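Local coordinates for protein copper-containing nitrite reductase (Thermus scotoductus, PDB 6HBE) that probably reduces nitrite to nitric oxide as a homotrimeric, copper-dependent enzyme with three domains, drawing electrons from a cytochrome c-type donor, at residues T214-Q228 with T240-R254. Numbering follows the deposited sequence.
Sequences TLHVVGGIFEYMYYQ and TALAGPSDSWVIEWR
Two antiparallel strand pairings, one in each sheet of a cupredoxin-type beta sandwich, join 214-228 to 240-254, and the side chains that face inward from both, among them Met-225, Trp-249, Ile-251 and Phe-222, pack between the sheets. Leu-215 pairs with Ala-241 in one sheet; in the other, strands 224-227 and 248-254 run at 164°, from Tyr-224 opposite Glu-252 to Tyr-227 opposite Trp-249. Glu-223 and Tyr-224 both face Glu-252, a classic beta bulge, where the chain turns its corner.

The Trp-249 indole is sandwiched. Met-225 CE makes a CH-pi contact over one face, 4.1 Å from the six-membered ring centroid, and Met-225 SD stands farther above that face as a Met-aromatic contact; Tyr-227 CB lies over the opposite face, 4.0 Å from the same centroid, also CH-pi. Bending at chi3 (-57°) folds the methionine methyl over the indole. In the ring plane, Trp-249 NE1 donates to Leu-242 O at 2.8 Å, tying the two sheets together. Farther along the strand, Ile-251 CG2 sits over the Phe-222 ring, 3.9 Å from its centroid, while Ile-251 CD1 reaches Leu-215 CD2.

The type II turn 244-247 is closed by Asp-247 N to Gly-244 O and braced by the Asp-247 carboxylate: OD1 accepts from Tyr-227 OH at 2.6 Å, from above the carboxylate plane, and OD2 takes Gly-244 N on its anti lone pair. OD1 also bonds Thr-240 OG1 of a neighbouring subunit, placing this end at the trimer interface.

At the far end Arg-254 grips Glu-223 side-on, with carboxylate and guanidinium planes only 26° apart. Arg-254 NH2 meets the syn lone pair of Glu-223 OE1 at 2.7 Å, whereas Glu-223 OE2 receives both Arg-254 NE and Arg-254 N, each at 3.1 Å, from the same face of the carboxylate.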
loop_
_atom_site.group_PDB
_atom_site.type_symbol
_atom_site.label_atom_id
_atom_site.label_comp_id
_atom_site.label_asym_id
_atom_site.label_seq_id
_atom_site.Cartn_x
_atom_site.Cartn_y
_atom_site.Cartn_z
ATOM N N THR C 214 -10.431 7.015 -2.860
ATOM C CA THR C 214 -10.697 8.318 -3.474
ATOM C C THR C 214 -12.047 8.199 -4.184
ATOM O O THR C 214 -12.122 7.794 -5.351
ATOM C CB THR C 214 -9.571 8.816 -4.437
ATOM O OG1 THR C 214 -9.132 7.749 -5.293
ATOM C CG2 THR C 214 -8.358 9.308 -3.620
ATOM N N LEU C 215 -13.114 8.568 -3.478
ATOM C CA LEU C 215 -14.486 8.380 -4.007
ATOM C C LEU C 215 -14.786 9.365 -5.131
ATOM O O LEU C 215 -14.413 10.524 -5.034
ATOM C CB LEU C 215 -15.551 8.507 -2.921
ATOM C CG LEU C 215 -16.946 7.972 -3.269
ATOM C CD1 LEU C 215 -16.949 6.468 -3.407
ATOM C CD2 LEU C 215 -17.953 8.356 -2.208
ATOM N N HIS C 216 -15.431 8.876 -6.190
ATOM C CA HIS C 216 -15.625 9.630 -7.443
ATOM C C HIS C 216 -16.986 9.258 -8.069
ATOM O O HIS C 216 -17.423 8.109 -7.923
ATOM C CB HIS C 216 -14.466 9.324 -8.407
ATOM C CG HIS C 216 -14.653 9.854 -9.804
ATOM N ND1 HIS C 216 -14.536 11.195 -10.127
ATOM C CD2 HIS C 216 -14.906 9.207 -10.969
ATOM C CE1 HIS C 216 -14.727 11.352 -11.427
ATOM N NE2 HIS C 216 -14.953 10.159 -11.963
ATOM N N VAL C 217 -17.633 10.201 -8.764
ATOM C CA VAL C 217 -18.799 9.880 -9.644
ATOM C C VAL C 217 -18.493 10.285 -11.097
ATOM O O VAL C 217 -18.194 11.439 -11.348
ATOM C CB VAL C 217 -20.132 10.561 -9.182
ATOM C CG1 VAL C 217 -21.261 10.268 -10.187
ATOM C CG2 VAL C 217 -20.567 10.060 -7.834
ATOM N N VAL C 218 -18.539 9.317 -12.029
ATOM C CA VAL C 218 -18.260 9.566 -13.459
ATOM C C VAL C 218 -19.400 10.414 -14.017
ATOM O O VAL C 218 -20.564 9.994 -13.982
ATOM C CB VAL C 218 -18.155 8.244 -14.267
ATOM C CG1 VAL C 218 -17.764 8.506 -15.728
ATOM C CG2 VAL C 218 -17.153 7.289 -13.621
ATOM N N GLY C 219 -19.063 11.612 -14.500
ATOM C CA GLY C 219 -20.048 12.588 -14.947
ATOM C C GLY C 219 -20.441 13.570 -13.870
ATOM O O GLY C 219 -21.384 14.345 -14.050
ATOM N N GLY C 220 -19.748 13.566 -12.731
ATOM C CA GLY C 220 -20.035 14.547 -11.683
ATOM C C GLY C 220 -18.832 15.208 -11.033
ATOM O O GLY C 220 -17.767 14.603 -10.903
ATOM N N ILE C 221 -19.006 16.453 -10.586
ATOM C CA ILE C 221 -18.037 17.145 -9.727
ATOM C C ILE C 221 -18.809 17.466 -8.468
ATOM O O ILE C 221 -19.825 18.166 -8.557
ATOM C CB ILE C 221 -17.492 18.447 -10.406
ATOM C CG1 ILE C 221 -16.710 18.077 -11.673
ATOM C CG2 ILE C 221 -16.578 19.235 -9.485
ATOM C CD1 ILE C 221 -16.185 19.242 -12.494
ATOM N N PHE C 222 -18.358 16.946 -7.314
ATOM C CA PHE C 222 -19.065 17.121 -6.045
ATOM C C PHE C 222 -19.078 18.599 -5.658
ATOM O O PHE C 222 -18.037 19.261 -5.606
ATOM C CB PHE C 222 -18.454 16.290 -4.885
ATOM C CG PHE C 222 -18.390 14.800 -5.139
ATOM C CD1 PHE C 222 -19.490 14.111 -5.601
ATOM C CD2 PHE C 222 -17.240 14.090 -4.849
ATOM C CE1 PHE C 222 -19.449 12.731 -5.808
ATOM C CE2 PHE C 222 -17.180 12.714 -5.063
ATOM C CZ PHE C 222 -18.297 12.030 -5.522
ATOM N N GLU C 223 -20.267 19.120 -5.380
ATOM C CA GLU C 223 -20.407 20.558 -5.145
ATOM C C GLU C 223 -19.852 20.970 -3.783
ATOM O O GLU C 223 -19.053 21.920 -3.690
ATOM C CB GLU C 223 -21.862 20.980 -5.310
ATOM C CG GLU C 223 -22.430 20.502 -6.662
ATOM C CD GLU C 223 -23.696 21.193 -7.075
ATOM O OE1 GLU C 223 -23.748 22.437 -6.968
ATOM O OE2 GLU C 223 -24.632 20.490 -7.511
ATOM N N TYR C 224 -20.293 20.276 -2.734
ATOM C CA TYR C 224 -19.848 20.548 -1.359
ATOM C C TYR C 224 -19.532 19.229 -0.656
ATOM O O TYR C 224 -20.302 18.303 -0.762
ATOM C CB TYR C 224 -20.943 21.262 -0.547
ATOM C CG TYR C 224 -21.550 22.499 -1.189
ATOM C CD1 TYR C 224 -20.749 23.540 -1.663
ATOM C CD2 TYR C 224 -22.945 22.650 -1.272
ATOM C CE1 TYR C 224 -21.308 24.683 -2.260
ATOM C CE2 TYR C 224 -23.521 23.793 -1.866
ATOM C CZ TYR C 224 -22.700 24.800 -2.360
ATOM O OH TYR C 224 -23.275 25.928 -2.925
ATOM N N MET C 225 -18.433 19.175 0.093
ATOM C CA MET C 225 -18.079 18.015 0.909
ATOM C C MET C 225 -17.666 18.470 2.305
ATOM O O MET C 225 -17.109 19.531 2.460
ATOM C CB MET C 225 -16.924 17.218 0.291
ATOM C CG MET C 225 -16.960 17.091 -1.208
ATOM S SD MET C 225 -15.866 15.831 -1.892
ATOM C CE MET C 225 -14.285 16.365 -1.259
ATOM N N TYR C 226 -17.908 17.620 3.297
ATOM C CA TYR C 226 -17.623 17.926 4.690
ATOM C C TYR C 226 -16.783 16.808 5.291
ATOM O O TYR C 226 -17.272 15.685 5.456
ATOM C CB TYR C 226 -18.940 18.116 5.453
ATOM C CG TYR C 226 -19.877 19.081 4.754
ATOM C CD1 TYR C 226 -20.789 18.631 3.794
ATOM C CD2 TYR C 226 -19.844 20.448 5.038
ATOM C CE1 TYR C 226 -21.638 19.524 3.132
ATOM C CE2 TYR C 226 -20.687 21.339 4.387
ATOM C CZ TYR C 226 -21.582 20.886 3.447
ATOM O OH TYR C 226 -22.421 21.766 2.797
ATOM N N TYR C 227 -15.529 17.097 5.608
ATOM C CA TYR C 227 -14.630 16.097 6.205
ATOM C C TYR C 227 -15.126 15.693 7.613
ATOM O O TYR C 227 -15.477 16.564 8.429
ATOM C CB TYR C 227 -13.185 16.574 6.223
ATOM C CG TYR C 227 -12.128 15.554 6.713
ATOM C CD1 TYR C 227 -11.954 14.311 6.093
ATOM C CD2 TYR C 227 -11.284 15.860 7.779
ATOM C CE1 TYR C 227 -10.982 13.406 6.540
ATOM C CE2 TYR C 227 -10.300 14.979 8.228
ATOM C CZ TYR C 227 -10.142 13.749 7.609
ATOM O OH TYR C 227 -9.159 12.889 8.114
ATOM N N GLN C 228 -15.207 14.378 7.822
ATOM C CA GLN C 228 -15.820 13.710 8.990
ATOM C C GLN C 228 -17.348 13.857 9.066
ATOM O O GLN C 228 -17.956 13.426 10.046
ATOM C CB GLN C 228 -15.192 14.192 10.302
ATOM C CG GLN C 228 -13.654 14.111 10.294
ATOM C CD GLN C 228 -13.145 12.704 10.603
ATOM O OE1 GLN C 228 -13.660 12.038 11.497
ATOM N NE2 GLN C 228 -12.097 12.283 9.912
ATOM N N THR C 240 -12.703 14.070 -6.397
ATOM C CA THR C 240 -12.433 12.976 -5.493
ATOM C C THR C 240 -12.628 13.408 -4.019
ATOM O O THR C 240 -12.429 14.578 -3.687
ATOM C CB THR C 240 -10.979 12.455 -5.625
ATOM O OG1 THR C 240 -10.072 13.545 -5.743
ATOM C CG2 THR C 240 -10.828 11.525 -6.789
ATOM N N ALA C 241 -13.003 12.441 -3.176
ATOM C CA ALA C 241 -13.022 12.562 -1.727
ATOM C C ALA C 241 -12.010 11.562 -1.118
ATOM O O ALA C 241 -12.282 10.360 -1.043
ATOM C CB ALA C 241 -14.419 12.294 -1.205
ATOM N N LEU C 242 -10.839 12.065 -0.752
ATOM C CA LEU C 242 -9.740 11.265 -0.185
ATOM C C LEU C 242 -10.103 10.775 1.257
ATOM O O LEU C 242 -10.462 11.588 2.114
ATOM C CB LEU C 242 -8.457 12.118 -0.152
ATOM C CG LEU C 242 -7.245 11.472 0.524
ATOM C CD1 LEU C 242 -6.771 10.246 -0.248
ATOM C CD2 LEU C 242 -6.112 12.440 0.702
ATOM N N ALA C 243 -10.038 9.461 1.490
ATOM C CA ALA C 243 -10.365 8.859 2.805
ATOM C C ALA C 243 -9.460 7.691 3.144
ATOM O O ALA C 243 -9.522 6.625 2.484
ATOM C CB ALA C 243 -11.830 8.434 2.831
ATOM N N GLY C 244 -8.634 7.857 4.183
ATOM C CA GLY C 244 -7.946 6.721 4.757
ATOM C C GLY C 244 -8.855 5.852 5.594
ATOM O O GLY C 244 -10.047 6.161 5.733
ATOM N N PRO C 245 -8.327 4.724 6.127
ATOM C CA PRO C 245 -9.155 3.889 7.023
ATOM C C PRO C 245 -9.740 4.641 8.230
ATOM O O PRO C 245 -8.984 5.219 8.996
ATOM C CB PRO C 245 -8.199 2.765 7.436
ATOM C CG PRO C 245 -7.289 2.638 6.247
ATOM C CD PRO C 245 -7.062 4.055 5.784
ATOM N N SER C 246 -11.074 4.544 8.379
ATOM C CA SER C 246 -11.934 5.266 9.368
ATOM C C SER C 246 -12.158 6.748 9.118
ATOM O O SER C 246 -12.794 7.426 9.965
ATOM C CB SER C 246 -11.521 5.009 10.845
ATOM O OG SER C 246 -12.511 5.527 11.735
ATOM N N ASP C 247 -11.673 7.280 7.986
ATOM C CA ASP C 247 -12.078 8.604 7.512
ATOM C C ASP C 247 -13.477 8.541 6.882
ATOM O O ASP C 247 -13.888 7.526 6.322
ATOM C CB ASP C 247 -11.127 9.167 6.425
ATOM C CG ASP C 247 -9.825 9.782 6.975
ATOM O OD1 ASP C 247 -9.828 10.422 8.077
ATOM O OD2 ASP C 247 -8.808 9.703 6.203
ATOM N N SER C 248 -14.181 9.652 6.942
ATOM C CA SER C 248 -15.550 9.757 6.400
ATOM C C SER C 248 -15.794 11.128 5.786
ATOM O O SER C 248 -15.036 12.066 6.055
ATOM C CB SER C 248 -16.593 9.539 7.507
ATOM O OG SER C 248 -16.583 10.653 8.449
ATOM N N TRP C 249 -16.843 11.204 4.957
ATOM C CA TRP C 249 -17.309 12.427 4.324
ATOM C C TRP C 249 -18.832 12.464 4.261
ATOM O O TRP C 249 -19.452 11.414 4.131
ATOM C CB TRP C 249 -16.784 12.537 2.871
ATOM C CG TRP C 249 -15.300 12.742 2.719
ATOM C CD1 TRP C 249 -14.337 11.745 2.580
ATOM C CD2 TRP C 249 -14.599 13.984 2.669
ATOM N NE1 TRP C 249 -13.100 12.310 2.458
ATOM C CE2 TRP C 249 -13.219 13.680 2.503
ATOM C CE3 TRP C 249 -14.994 15.333 2.716
ATOM C CZ2 TRP C 249 -12.231 14.680 2.372
ATOM C CZ3 TRP C 249 -13.997 16.340 2.614
ATOM C CH2 TRP C 249 -12.632 15.998 2.467
ATOM N N VAL C 250 -19.420 13.670 4.352
ATOM C CA VAL C 250 -20.764 13.936 3.762
ATOM C C VAL C 250 -20.584 14.755 2.463
ATOM O O VAL C 250 -19.791 15.691 2.424
ATOM C CB VAL C 250 -21.703 14.657 4.759
ATOM C CG1 VAL C 250 -23.000 15.096 4.105
ATOM C CG2 VAL C 250 -22.020 13.728 5.919
ATOM N N ILE C 251 -21.264 14.349 1.391
ATOM C CA ILE C 251 -21.131 14.970 0.070
ATOM C C ILE C 251 -22.550 15.403 -0.402
ATOM O O ILE C 251 -23.491 14.620 -0.316
ATOM C CB ILE C 251 -20.515 13.947 -0.909
ATOM C CG1 ILE C 251 -19.059 13.620 -0.497
ATOM C CG2 ILE C 251 -20.584 14.416 -2.359
ATOM C CD1 ILE C 251 -18.579 12.282 -1.061
ATOM N N GLU C 252 -22.674 16.644 -0.875
ATOM C CA GLU C 252 -23.890 17.158 -1.522
ATOM C C GLU C 252 -23.611 17.395 -3.019
ATOM O O GLU C 252 -22.626 18.049 -3.361
ATOM C CB GLU C 252 -24.299 18.477 -0.847
ATOM C CG GLU C 252 -24.698 18.340 0.607
ATOM C CD GLU C 252 -25.138 19.677 1.214
ATOM O OE1 GLU C 252 -24.360 20.635 1.204
ATOM O OE2 GLU C 252 -26.280 19.764 1.697
ATOM N N TRP C 253 -24.458 16.848 -3.893
ATOM C CA TRP C 253 -24.298 16.943 -5.329
ATOM C C TRP C 253 -25.686 16.858 -5.978
ATOM O O TRP C 253 -26.510 16.037 -5.576
ATOM C CB TRP C 253 -23.382 15.776 -5.837
ATOM C CG TRP C 253 -23.205 15.636 -7.353
ATOM C CD1 TRP C 253 -22.605 16.524 -8.205
ATOM C CD2 TRP C 253 -23.565 14.501 -8.158
ATOM N NE1 TRP C 253 -22.631 16.040 -9.495
ATOM C CE2 TRP C 253 -23.221 14.807 -9.491
ATOM C CE3 TRP C 253 -24.229 13.300 -7.893
ATOM C CZ2 TRP C 253 -23.446 13.915 -10.547
ATOM C CZ3 TRP C 253 -24.450 12.417 -8.943
ATOM C CH2 TRP C 253 -24.075 12.739 -10.253
ATOM N N ARG C 254 -25.928 17.698 -6.979
ATOM C CA ARG C 254 -27.111 17.566 -7.846
ATOM C C ARG C 254 -26.804 16.752 -9.076
ATOM O O ARG C 254 -25.788 16.973 -9.729
ATOM C CB ARG C 254 -27.649 18.933 -8.250
ATOM C CG ARG C 254 -28.354 19.598 -7.076
ATOM C CD ARG C 254 -28.595 21.066 -7.283
ATOM N NE ARG C 254 -27.361 21.846 -7.265
ATOM C CZ ARG C 254 -27.302 23.162 -7.069
ATOM N NH1 ARG C 254 -28.406 23.877 -6.863
ATOM N NH2 ARG C 254 -26.127 23.779 -7.084
HETATM O O HOH W 1 -24.432 19.274 -10.076
#